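Local coordinates for protein endolysin (Clostridium phage phiCD27, PDB 3QAY) that probably hydrolyses the amide bond between N-acetylmuramic acid and L-alanine in clostridial peptidoglycan, acting as a zinc-dependent phage amidase that helps lyse the host cell, at residues Glu164-Ala167 / Lys168-Glu172. Numbering follows the deposited sequence.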
ATOM      1  N   GLU A 164       7.923  10.963   2.152  1.00 13.47           N
ATOM      2  CA  GLU A 164       6.985  12.089   2.186  1.00 13.90           C
ATOM      3  C   GLU A 164       6.456  12.426   0.801  1.00 13.39           C
ATOM      4  O   GLU A 164       5.277  12.751   0.639  1.00 13.35           O
ATOM      5  CB  GLU A 164       7.704  13.298   2.772  1.00 15.17           C
ATOM      6  CG  GLU A 164       6.955  14.607   2.799  1.00 17.63           C
ATOM      7  CD  GLU A 164       7.796  15.671   3.462  1.00 19.84           C
ATOM      8  OE1 GLU A 164       8.393  16.509   2.749  1.00 20.76           O
ATOM      9  OE2 GLU A 164       7.903  15.623   4.699  1.00 22.18           O
ATOM     10  N   GLY A 165       7.339  12.365  -0.193  1.00 13.22           N
ATOM     11  CA  GLY A 165       6.962  12.595  -1.586  1.00 13.03           C
ATOM     12  C   GLY A 165       5.997  11.553  -2.121  1.00 11.99           C
ATOM     13  O   GLY A 165       5.048  11.891  -2.824  1.00 12.00           O
ATOM     14  N   ILE A 166       6.253  10.284  -1.816  1.00 11.31           N
ATOM     15  CA  ILE A 166       5.343   9.196  -2.189  1.00 10.57           C
ATOM     16  C   ILE A 166       4.023   9.330  -1.431  1.00 10.21           C
ATOM     17  O   ILE A 166       2.948   9.218  -2.020  1.00  9.98           O
ATOM     18  CB  ILE A 166       5.958   7.810  -1.876  1.00 10.41           C
ATOM     19  CG1 ILE A 166       7.104   7.507  -2.836  1.00 10.81           C
ATOM     20  CG2 ILE A 166       4.886   6.702  -1.961  1.00  9.89           C
ATOM     21  CD1 ILE A 166       6.671   6.866  -4.136  1.00 11.11           C
ATOM     22  N   ALA A 167       4.121   9.561  -0.124  1.00 10.02           N
ATOM     23  CA  ALA A 167       2.950   9.729   0.736  1.00  9.91           C
ATOM     24  C   ALA A 167       2.037  10.848   0.236  1.00 10.10           C
ATOM     25  O   ALA A 167       0.825  10.663   0.115  1.00  9.77           O
ATOM     26  CB  ALA A 167       3.383  10.003   2.174  1.00 10.15           C
ATOM     27  N   LYS A 168       2.624  11.999  -0.071  1.00 10.46           N
ATOM     28  CA  LYS A 168       1.844  13.156  -0.508  1.00 11.27           C
ATOM     29  C   LYS A 168       1.016  12.837  -1.750  1.00 10.88           C
ATOM     30  O   LYS A 168      -0.135  13.257  -1.848  1.00 10.41           O
ATOM     31  CB  LYS A 168       2.751  14.360  -0.763  1.00 12.02           C
ATOM     32  CG  LYS A 168       2.012  15.671  -1.057  1.00 14.22           C
ATOM     33  CD  LYS A 168       2.996  16.844  -1.207  1.00 16.91           C
ATOM     34  CE  LYS A 168       2.274  18.158  -1.553  1.00 19.44           C
ATOM     35  NZ  LYS A 168       3.061  19.005  -2.509  1.00 21.18           N
ATOM     36  N   LEU A 169       1.596  12.085  -2.686  1.00 10.63           N
ATOM     37  CA  LEU A 169       0.899  11.740  -3.933  1.00 10.55           C
ATOM     38  C   LEU A 169      -0.282  10.805  -3.667  1.00  9.99           C
ATOM     39  O   LEU A 169      -1.366  10.981  -4.229  1.00  9.79           O
ATOM     40  CB  LEU A 169       1.866  11.114  -4.945  1.00 10.54           C
ATOM     41  CG  LEU A 169       2.914  12.057  -5.552  1.00 11.33           C
ATOM     42  CD1 LEU A 169       3.872  11.294  -6.471  1.00 11.54           C
ATOM     43  CD2 LEU A 169       2.233  13.188  -6.313  1.00 11.83           C
ATOM     44  N   ILE A 170      -0.071   9.834  -2.788  1.00  9.41           N
ATOM     45  CA  ILE A 170      -1.124   8.902  -2.397  1.00  8.98           C
ATOM     46  C   ILE A 170      -2.246   9.618  -1.664  1.00  9.18           C
ATOM     47  O   ILE A 170      -3.417   9.370  -1.927  1.00  9.14           O
ATOM     48  CB  ILE A 170      -0.591   7.795  -1.474  1.00  8.48           C
ATOM     49  CG1 ILE A 170       0.369   6.875  -2.238  1.00  8.15           C
ATOM     50  CG2 ILE A 170      -1.757   7.004  -0.878  1.00  8.64           C
ATOM     51  CD1 ILE A 170       1.055   5.819  -1.380  1.00  6.72           C
ATOM     52  N   VAL A 171      -1.881  10.499  -0.739  1.00  9.71           N
ATOM     53  CA  VAL A 171      -2.863  11.239   0.050  1.00 10.23           C
ATOM     54  C   VAL A 171      -3.668  12.210  -0.827  1.00 10.86           C
ATOM     55  O   VAL A 171      -4.898  12.270  -0.731  1.00 11.19           O
ATOM     56  CB  VAL A 171      -2.188  11.993   1.211  1.00 10.69           C
ATOM     57  CG1 VAL A 171      -3.202  12.856   1.963  1.00 10.92           C
ATOM     58  CG2 VAL A 171      -1.517  11.004   2.157  1.00 10.51           C
ATOM     59  N   GLU A 172      -2.984  12.956  -1.689  1.00 11.21           N
ATOM     60  CA  GLU A 172      -3.672  13.848  -2.630  1.00 12.07           C
ATOM     61  C   GLU A 172      -4.686  13.077  -3.470  1.00 12.13           C
ATOM     62  O   GLU A 172      -5.810  13.548  -3.690  1.00 12.51           O
ATOM     63  CB  GLU A 172      -2.678  14.576  -3.537  1.00 12.57           C
ATOM     64  CG  GLU A 172      -1.919  15.690  -2.838  1.00 14.17           C
ATOM     65  CD  GLU A 172      -1.092  16.541  -3.790  1.00 15.89           C
ATOM     66  OE1 GLU A 172      -0.774  16.080  -4.909  1.00 17.72           O
ATOM     67  OE2 GLU A 172      -0.756  17.679  -3.408  1.00 15.69           O
TER
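Val171 N donates to Ala167 O at 2.8 Å, and with a C=O...N angle of 167° the donor lies almost straight out from the carbonyl. Lys168 N reaches Glu164 O at the same 2.8 Å, but this N-H arrives tilted 31° out of the carbonyl plane. The bond from Ile170 N to Ile166 O is longer, 3.2 Å, and stays in the plane of the carbonyl. Leu169 N is held less firmly: its i to i-4 bond to Gly165 O is stretched to 3.5 Å and weak, and a second weak, strongly bent approach to Ile166 O accompanies it. The i to i-4 pattern identifies alpha-helix, here about two and a half turns of helix 152-175, the last helix of an amidase fold built on a mixed six-stranded sheet. The zinc ion is about 14 Å from the Ile170 side chain, so this is packing away from the metal site. Between the turns the methyl CG2 of Ile166 meets the methyl CD1 of Ile170 at 4.0 Å, the two side chains lying obliquely to each other. Ile170 CG1 stands anti to its carbonyl carbon (chi1 -68°), which directs the CG1-CD1 arm back toward the preceding turn. Val171 CG2 points back to Ala167 O, 3.1 Å away, beyond the oxygen and off to one side. Ala167 and Val171 both touch Thr41 of helix 27-44, and Val171 also meets Leu38, while Ile166 packs on Tyr30. Glu172 OE1 forms a salt bridge with Lys115 NZ and OE2 accepts a hydrogen bond from Ile179 N, so both oxygens have partners.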